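Local coordinates for putative carboxynorspermidine decarboxylase protein (Sinorhizobium meliloti, PDB 3MT1) that probably decarboxylates carboxynorspermidine and carboxyspermidine, with pyridoxal 5'-phosphate as cofactor, to give norspermidine and spermidine in polyamine biosynthesis, at residues B[266-269]-B[270-274]; B[7-11]-B[12-16]; B[37-41]-B[42-46]. One frame throughout, in Å; residues are numbered along the deposited sequence.

Contact 1. Residues B[266-269]-B[270-274]; sequences HMLD and LLIYR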
loop_
_atom_site.group_PDB
_atom_site.type_symbol
_atom_site.label_atom_id
_atom_site.label_comp_id
_atom_site.label_asym_id
_atom_site.label_seq_id
_atom_site.Cartn_x
_atom_site.Cartn_y
_atom_site.Cartn_z
ATOM N N HIS B 266 -3.329 -3.801 -4.905
ATOM C CA HIS B 266 -2.653 -4.702 -5.870
ATOM C C HIS B 266 -1.745 -4.044 -6.889
ATOM O O HIS B 266 -0.897 -4.713 -7.450
ATOM C CB HIS B 266 -3.665 -5.606 -6.581
ATOM C CG HIS B 266 -4.541 -6.352 -5.630
ATOM N ND1 HIS B 266 -5.845 -6.692 -5.917
ATOM C CD2 HIS B 266 -4.302 -6.801 -4.369
ATOM C CE1 HIS B 266 -6.364 -7.334 -4.883
ATOM N NE2 HIS B 266 -5.452 -7.405 -3.928
HETATM N N MSE B 267 -1.926 -2.748 -7.126
HETATM C CA MSE B 267 -1.169 -2.009 -8.143
HETATM C C MSE B 267 -1.093 -0.548 -7.684
HETATM O O MSE B 267 -1.564 0.383 -8.345
HETATM C CB MSE B 267 -1.860 -2.172 -9.493
HETATM C CG MSE B 267 -1.458 -3.459 -10.284
HETATM SE SE MSE B 267 -2.354 -3.357 -12.029
HETATM C CE MSE B 267 -0.873 -2.519 -13.019
ATOM N N LEU B 268 -0.505 -0.383 -6.501
ATOM C CA LEU B 268 -0.678 0.788 -5.697
ATOM C C LEU B 268 -0.052 2.013 -6.342
ATOM O O LEU B 268 -0.503 3.129 -6.118
ATOM C CB LEU B 268 -0.126 0.514 -4.298
ATOM C CG LEU B 268 0.081 1.646 -3.269
ATOM C CD1 LEU B 268 -1.245 2.333 -2.869
ATOM C CD2 LEU B 268 0.864 1.182 -2.011
ATOM N N ASP B 269 0.995 1.810 -7.136
ATOM C CA ASP B 269 1.543 2.909 -7.942
ATOM C C ASP B 269 0.481 3.601 -8.794
ATOM O O ASP B 269 0.529 4.814 -8.956
ATOM C CB ASP B 269 2.769 2.486 -8.777
ATOM C CG ASP B 269 4.116 2.797 -8.054
ATOM O OD1 ASP B 269 4.135 2.750 -6.815
ATOM O OD2 ASP B 269 5.148 3.102 -8.707
ATOM N N LEU B 270 -0.492 2.856 -9.302
ATOM C CA LEU B 270 -1.574 3.490 -10.065
ATOM C C LEU B 270 -2.377 4.449 -9.230
ATOM O O LEU B 270 -2.775 5.515 -9.707
ATOM C CB LEU B 270 -2.530 2.484 -10.715
ATOM C CG LEU B 270 -1.859 1.401 -11.571
ATOM C CD1 LEU B 270 -2.923 0.563 -12.247
ATOM C CD2 LEU B 270 -0.850 2.036 -12.592
ATOM N N LEU B 271 -2.642 4.078 -7.983
ATOM C CA LEU B 271 -3.358 4.981 -7.140
ATOM C C LEU B 271 -2.451 6.148 -6.769
ATOM O O LEU B 271 -2.860 7.287 -6.917
ATOM C CB LEU B 271 -3.929 4.277 -5.918
ATOM C CG LEU B 271 -4.728 5.181 -4.957
ATOM C CD1 LEU B 271 -5.912 5.883 -5.651
ATOM C CD2 LEU B 271 -5.216 4.382 -3.762
ATOM N N ILE B 272 -1.233 5.866 -6.313
ATOM C CA ILE B 272 -0.305 6.908 -5.839
ATOM C C ILE B 272 -0.037 8.038 -6.848
ATOM O O ILE B 272 -0.039 9.231 -6.503
ATOM C CB ILE B 272 1.068 6.327 -5.438
ATOM C CG1 ILE B 272 0.916 5.289 -4.337
ATOM C CG2 ILE B 272 1.940 7.431 -4.927
ATOM C CD1 ILE B 272 2.236 4.626 -3.902
ATOM N N TYR B 273 0.219 7.637 -8.077
ATOM C CA TYR B 273 0.574 8.565 -9.113
ATOM C C TYR B 273 -0.611 8.956 -9.981
ATOM O O TYR B 273 -0.472 9.787 -10.869
ATOM C CB TYR B 273 1.764 8.013 -9.917
ATOM C CG TYR B 273 2.935 7.828 -8.993
ATOM C CD1 TYR B 273 3.582 8.925 -8.451
ATOM C CD2 TYR B 273 3.341 6.563 -8.596
ATOM C CE1 TYR B 273 4.610 8.779 -7.566
ATOM C CE2 TYR B 273 4.393 6.400 -7.721
ATOM C CZ TYR B 273 5.014 7.516 -7.204
ATOM O OH TYR B 273 6.048 7.377 -6.319
ATOM N N ARG B 274 -1.782 8.385 -9.677
ATOM C CA ARG B 274 -3.033 8.636 -10.422
ATOM C C ARG B 274 -2.840 8.358 -11.903
ATOM O O ARG B 274 -3.049 9.216 -12.748
ATOM C CB ARG B 274 -3.557 10.058 -10.197
ATOM C CG ARG B 274 -3.640 10.484 -8.755
ATOM C CD ARG B 274 -4.631 9.636 -8.034
ATOM N NE ARG B 274 -4.649 9.890 -6.593
ATOM C CZ ARG B 274 -5.748 9.795 -5.858
ATOM N NH1 ARG B 274 -6.910 9.449 -6.428
ATOM N NH2 ARG B 274 -5.689 10.046 -4.560
#

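Contact 2. Residues B[7-11]-B[12-16]; sequences YLIDK and AKLTR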
loop_
_atom_site.group_PDB
_atom_site.type_symbol
_atom_site.label_atom_id
_atom_site.label_comp_id
_atom_site.label_asym_id
_atom_site.label_seq_id
_atom_site.Cartn_x
_atom_site.Cartn_y
_atom_site.Cartn_z
ATOM N N TYR B 7 -1.095 -12.604 -10.330
ATOM C CA TYR B 7 -0.069 -12.005 -11.159
ATOM C C TYR B 7 0.540 -13.148 -11.932
ATOM O O TYR B 7 0.965 -14.145 -11.323
ATOM C CB TYR B 7 1.026 -11.382 -10.296
ATOM C CG TYR B 7 0.619 -10.268 -9.341
ATOM C CD1 TYR B 7 0.468 -10.526 -7.973
ATOM C CD2 TYR B 7 0.470 -8.950 -9.785
ATOM C CE1 TYR B 7 0.113 -9.515 -7.074
ATOM C CE2 TYR B 7 0.121 -7.914 -8.898
ATOM C CZ TYR B 7 -0.057 -8.207 -7.533
ATOM O OH TYR B 7 -0.408 -7.216 -6.616
ATOM N N LEU B 8 0.616 -13.037 -13.257
ATOM C CA LEU B 8 1.152 -14.148 -14.053
ATOM C C LEU B 8 2.476 -13.751 -14.665
ATOM O O LEU B 8 2.546 -12.874 -15.519
ATOM C CB LEU B 8 0.157 -14.560 -15.131
ATOM C CG LEU B 8 0.485 -15.744 -16.049
ATOM C CD1 LEU B 8 0.875 -16.938 -15.290
ATOM C CD2 LEU B 8 -0.720 -16.110 -16.943
ATOM N N ILE B 9 3.541 -14.366 -14.205
ATOM C CA ILE B 9 4.825 -14.044 -14.746
ATOM C C ILE B 9 5.119 -14.974 -15.911
ATOM O O ILE B 9 5.210 -16.188 -15.739
ATOM C CB ILE B 9 5.910 -14.149 -13.683
ATOM C CG1 ILE B 9 5.644 -13.118 -12.565
ATOM C CG2 ILE B 9 7.316 -14.003 -14.329
ATOM C CD1 ILE B 9 6.308 -13.507 -11.216
ATOM N N ASP B 10 5.242 -14.387 -17.099
ATOM C CA ASP B 10 5.509 -15.155 -18.294
ATOM C C ASP B 10 7.009 -15.513 -18.420
ATOM O O ASP B 10 7.848 -14.664 -18.742
ATOM C CB ASP B 10 4.987 -14.435 -19.566
ATOM C CG ASP B 10 5.179 -15.276 -20.839
ATOM O OD1 ASP B 10 4.170 -15.807 -21.381
ATOM O OD2 ASP B 10 6.358 -15.446 -21.285
ATOM N N LYS B 11 7.313 -16.793 -18.218
ATOM C CA LYS B 11 8.677 -17.258 -18.267
ATOM C C LYS B 11 9.412 -16.824 -19.568
ATOM O O LYS B 11 10.545 -16.316 -19.521
ATOM C CB LYS B 11 8.722 -18.773 -18.092
ATOM C CG LYS B 11 10.051 -19.212 -17.593
ATOM C CD LYS B 11 10.321 -20.620 -17.837
ATOM C CE LYS B 11 11.746 -20.919 -17.407
ATOM N NZ LYS B 11 12.197 -22.229 -17.931
ATOM N N ALA B 12 8.775 -17.016 -20.719
ATOM C CA ALA B 12 9.420 -16.662 -21.994
ATOM C C ALA B 12 9.705 -15.144 -22.182
ATOM O O ALA B 12 10.728 -14.781 -22.755
ATOM C CB ALA B 12 8.637 -17.225 -23.180
ATOM N N LYS B 13 8.805 -14.284 -21.703
ATOM C CA LYS B 13 8.970 -12.837 -21.830
ATOM C C LYS B 13 9.995 -12.274 -20.862
ATOM O O LYS B 13 10.738 -11.335 -21.198
ATOM C CB LYS B 13 7.645 -12.112 -21.656
ATOM C CG LYS B 13 6.788 -12.275 -22.875
ATOM C CD LYS B 13 5.396 -11.734 -22.622
ATOM C CE LYS B 13 4.500 -12.096 -23.759
ATOM N NZ LYS B 13 3.147 -11.954 -23.221
ATOM N N LEU B 14 10.032 -12.847 -19.670
ATOM C CA LEU B 14 11.038 -12.481 -18.717
ATOM C C LEU B 14 12.394 -12.834 -19.309
ATOM O O LEU B 14 13.280 -11.994 -19.331
ATOM C CB LEU B 14 10.810 -13.185 -17.381
ATOM C CG LEU B 14 11.822 -12.945 -16.250
ATOM C CD1 LEU B 14 11.981 -11.450 -15.834
ATOM C CD2 LEU B 14 11.350 -13.686 -15.051
ATOM N N THR B 15 12.544 -14.053 -19.819
ATOM C CA THR B 15 13.790 -14.468 -20.458
ATOM C C THR B 15 14.238 -13.552 -21.594
ATOM O O THR B 15 15.425 -13.240 -21.683
ATOM C CB THR B 15 13.692 -15.894 -20.973
ATOM O OG1 THR B 15 13.466 -16.749 -19.861
ATOM C CG2 THR B 15 14.959 -16.313 -21.696
ATOM N N ARG B 16 13.303 -13.144 -22.457
ATOM C CA ARG B 16 13.580 -12.152 -23.504
ATOM C C ARG B 16 14.348 -10.983 -22.861
ATOM O O ARG B 16 15.410 -10.633 -23.329
ATOM C CB ARG B 16 12.261 -11.742 -24.203
ATOM C CG ARG B 16 12.261 -10.610 -25.268
ATOM C CD ARG B 16 10.950 -9.770 -25.138
ATOM N NE ARG B 16 10.647 -9.591 -23.691
ATOM C CZ ARG B 16 9.583 -8.987 -23.149
ATOM N NH1 ARG B 16 8.630 -8.443 -23.894
ATOM N NH2 ARG B 16 9.483 -8.925 -21.823
#

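Contact 3. Residues B[37-41]-B[42-46]; sequences KCFAT and WSVFD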
loop_
_atom_site.group_PDB
_atom_site.type_symbol
_atom_site.label_atom_id
_atom_site.label_comp_id
_atom_site.label_asym_id
_atom_site.label_seq_id
_atom_site.Cartn_x
_atom_site.Cartn_y
_atom_site.Cartn_z
ATOM N N LYS B 37 13.832 -3.102 -4.860
ATOM C CA LYS B 37 12.691 -2.233 -4.557
ATOM C C LYS B 37 11.576 -2.339 -5.612
ATOM O O LYS B 37 10.392 -2.149 -5.304
ATOM C CB LYS B 37 13.100 -0.780 -4.281
ATOM C CG LYS B 37 13.591 -0.022 -5.471
ATOM C CD LYS B 37 14.099 1.398 -5.124
ATOM C CE LYS B 37 14.805 1.988 -6.365
ATOM N NZ LYS B 37 15.555 3.274 -6.070
ATOM N N CYS B 38 11.945 -2.681 -6.843
ATOM C CA CYS B 38 10.988 -2.771 -7.919
ATOM C C CYS B 38 10.345 -4.163 -7.962
ATOM O O CYS B 38 9.115 -4.301 -8.176
ATOM C CB CYS B 38 11.687 -2.448 -9.226
ATOM S SG CYS B 38 10.796 -3.029 -10.676
ATOM N N PHE B 39 11.184 -5.192 -7.752
ATOM C CA PHE B 39 10.790 -6.592 -8.001
ATOM C C PHE B 39 11.641 -7.512 -7.163
ATOM O O PHE B 39 12.841 -7.499 -7.286
ATOM C CB PHE B 39 10.997 -6.926 -9.453
ATOM C CG PHE B 39 10.560 -8.304 -9.836
ATOM C CD1 PHE B 39 11.487 -9.377 -9.847
ATOM C CD2 PHE B 39 9.247 -8.535 -10.251
ATOM C CE1 PHE B 39 11.091 -10.679 -10.239
ATOM C CE2 PHE B 39 8.827 -9.832 -10.625
ATOM C CZ PHE B 39 9.749 -10.909 -10.637
ATOM N N ALA B 40 10.996 -8.298 -6.311
ATOM C CA ALA B 40 11.650 -9.155 -5.344
ATOM C C ALA B 40 10.904 -10.497 -5.236
ATOM O O ALA B 40 10.866 -11.154 -4.189
ATOM C CB ALA B 40 11.738 -8.445 -4.019
ATOM N N THR B 41 10.349 -10.928 -6.363
ATOM C CA THR B 41 9.616 -12.173 -6.419
ATOM C C THR B 41 10.631 -13.296 -6.605
ATOM O O THR B 41 10.890 -13.760 -7.743
ATOM C CB THR B 41 8.628 -12.129 -7.540
ATOM O OG1 THR B 41 7.695 -11.100 -7.248
ATOM C CG2 THR B 41 7.867 -13.433 -7.666
ATOM N N TRP B 42 11.167 -13.736 -5.474
ATOM C CA TRP B 42 12.363 -14.552 -5.470
ATOM C C TRP B 42 12.255 -15.928 -6.152
ATOM O O TRP B 42 13.262 -16.437 -6.628
ATOM C CB TRP B 42 12.968 -14.670 -4.071
ATOM C CG TRP B 42 12.046 -15.125 -2.976
ATOM C CD1 TRP B 42 11.269 -14.332 -2.161
ATOM C CD2 TRP B 42 11.839 -16.455 -2.548
ATOM N NE1 TRP B 42 10.576 -15.090 -1.292
ATOM C CE2 TRP B 42 10.920 -16.406 -1.482
ATOM C CE3 TRP B 42 12.357 -17.690 -2.945
ATOM C CZ2 TRP B 42 10.474 -17.561 -0.821
ATOM C CZ3 TRP B 42 11.933 -18.842 -2.274
ATOM C CH2 TRP B 42 10.986 -18.770 -1.237
ATOM N N SER B 43 11.055 -16.493 -6.264
ATOM C CA SER B 43 10.927 -17.792 -6.920
ATOM C C SER B 43 11.382 -17.829 -8.391
ATOM O O SER B 43 11.487 -18.937 -8.977
ATOM C CB SER B 43 9.487 -18.298 -6.853
ATOM O OG SER B 43 8.635 -17.365 -7.486
ATOM N N VAL B 44 11.617 -16.648 -8.989
ATOM C CA VAL B 44 12.139 -16.578 -10.339
ATOM C C VAL B 44 13.601 -16.126 -10.372
ATOM O O VAL B 44 14.173 -15.959 -11.448
ATOM C CB VAL B 44 11.234 -15.726 -11.331
ATOM C CG1 VAL B 44 9.796 -16.271 -11.403
ATOM C CG2 VAL B 44 11.260 -14.229 -11.011
ATOM N N PHE B 45 14.223 -15.949 -9.211
ATOM C CA PHE B 45 15.635 -15.607 -9.199
ATOM C C PHE B 45 16.546 -16.644 -9.881
ATOM O O PHE B 45 17.539 -16.292 -10.515
ATOM C CB PHE B 45 16.123 -15.362 -7.779
ATOM C CG PHE B 45 15.616 -14.090 -7.168
ATOM C CD1 PHE B 45 14.898 -13.171 -7.913
ATOM C CD2 PHE B 45 15.880 -13.802 -5.844
ATOM C CE1 PHE B 45 14.443 -12.021 -7.339
ATOM C CE2 PHE B 45 15.420 -12.608 -5.275
ATOM C CZ PHE B 45 14.714 -11.743 -6.025
ATOM N N ASP B 46 16.207 -17.918 -9.745
ATOM C CA ASP B 46 16.963 -18.986 -10.390
ATOM C C ASP B 46 17.005 -18.772 -11.874
ATOM O O ASP B 46 18.045 -18.982 -12.497
ATOM C CB ASP B 46 16.415 -20.379 -10.034
ATOM C CG ASP B 46 16.870 -20.836 -8.633
ATOM O OD1 ASP B 46 17.954 -20.364 -8.202
ATOM O OD2 ASP B 46 16.161 -21.640 -7.952
#

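Contact 1. Residues B[266-269]-B[270-274]
Asp269 and Tyr273 run side by side, both pointing the same way from one flank of the short helix 268-273, and the carboxylate stands 78° to the phenol ring. CG of Asp269 lies in the plane of the Tyr273 ring, at its edge, and OD2 of Asp269 comes to 3.5 Å from CE2 of Tyr273, so the acid meets the ring hydrogens and not the pi cloud. The ring swings back along the helix because CG of Tyr273 is anti to its carbonyl carbon (chi1 -60°), and CG2 of Ile272 covers one of its faces over the centre. The pairs just before it in the chain are apolar. Leu268 and Ile272 meet at a slant, CG of Leu268 touching CD1 of Ile272 at 3.7 Å, while CE of the selenomethionine Met267 lies alongside CD1 of Leu270 at 3.8 Å. Beneath these side chains Ile272 N bonds Leu268 O at 2.8 Å, almost straight at 174°, and Tyr273 N bonds Asp269 O at 3.0 Å. Arg274, with positive phi, closes the helix in a Schellman motif.

OD1 of Asp269 forms a salt bridge with Lys328, and this aspartate is a predicted substrate-binding residue, about 7 Å between side chains from Glu233, another such residue. Replacing Asp269 by alanine is likely to leave Lys328 without its carboxylate mate and the CE2 edge of Tyr273 without its polar neighbour. Leu270 and Leu271 pack on Ile263 of the preceding helix 263-266. Leu268 packs on Leu268 of the second subunit, and Leu271 on Ile272 of that subunit. Just ahead of the helix, at the end of helix 263-266, the carbonyl of His266 accepts a hydrogen bond from Tyr7 OH of strand 6-10.

Contact 2. Residues B[7-11]-B[12-16]
The first torsion of Asp10 is trans (chi1 -176°), carrying CG away from its amide, and the carboxylate reaches forward over the first turn of the helix, where OD2 accepts from Lys13 N at 2.7 Å. This is an N-cap: strand 6-10 ends on Asp10 and helix 11-28 begins at the next residue, the two short segments inclined at 56°. The donor meets OD2 on the anti side, 20° out of the carboxylate plane. OD1 is taken by a salt bridge to Arg343 on the parallel neighbouring strand 339-343, so the same aspartate ties the helix start to the sheet.

The Lys13 side chain runs slantwise past that of Asp10, its aliphatic CG 3.6 Å from OD2 of Asp10, and its extended chain carries NZ to 4.4 Å from OD1 of Asp10, too far for a salt bridge but consistent with a mild electrostatic attraction. On the inner side, CG2 of Ile9 and CD2 of Leu14 lie alongside each other at 4.1 Å, and Leu14 goes on to touch Leu47 of helix 45-49.

One turn along, the hydroxyl of Thr15 is rotated to the side of its backbone N, which points it back down the helix. Lys11 O is thereby gripped twice, by Thr15 N and by Thr15 OG1, each at 3.0 Å and from opposite faces of the carbonyl plane.

Contact 3. Residues B[37-41]-B[42-46]
Thr41 sits at the centre of an inverse gamma turn, and its carbonyl oxygen then accepts from Val44 N at 3.2 Å, a nearly straight bond (170°) that starts the 3-10 turn 42-44 leading into helix 45-49. The side chains close round this bend. Val44 meets the ring of Phe39 at about a right angle: its CG2 lies in the ring plane at the edge, 3.6 Å from CE1 of Phe39. That methyl sits between the backbone N and the carbonyl carbon of Val44, while a trans chi1 (-177°) throws the ring of Phe39 forward along the chain to meet it. CG2 of Val44 also lies 3.3 Å from Thr41 O, so one methyl packs against both the ring edge and the turn carbonyl. Phe45 folds back under the bend. Its ring takes CA of Trp42 over the centre of one face, 3.4 Å above the plane, and its CZ reaches CA of Ala40 at 4.1 Å. On the outer side Trp42 brings CD1 to 3.8 Å from Ala40 O, which lies near the indole plane at its edge, and CG2 of Thr41 is 4.0 Å from OG of Ser43.

Phe45 packs edge-to-face on Phe70, and Trp42 makes a cation-pi contact with Arg69, both on helix 60-70. The turn follows the first strand of the closed eight-stranded barrel, the alpha/beta barrel of this decarboxylase family. Its chemistry is divided. Phe39 and Val44 make one apolar contact, and the Phe45 ring lies separately against the backbone of residues 40-42. The polar ends of Trp42 and Ser43 instead bond the dimer partner, NE1 of Trp42 to Glu361 O of the second subunit and OG of Ser43 to Ser365 OG of the same subunit, so these two groups are satisfied only once the dimer forms.

Contact 3 is the most buried of the three, a tight turn filled with aromatic and methyl groups; contacts 1 and 2 are partly buried and use carboxylates, Asp269 beside a ring edge and Asp10 as a helix cap. Each aspartate also has a basic partner outside its segments. Contacts 2 and 3 pack on each other, Ile9 CD1 against Thr41 CG2 and Leu14 CD2 against Val44 CG2, joining strand 6-10 and helix 11-28 to the turn after the first barrel strand. Contacts 1 and 2 touch through a single polar link. Contacts 1 and 3 both touch the second subunit, whereas contact 2 stays within its own chain.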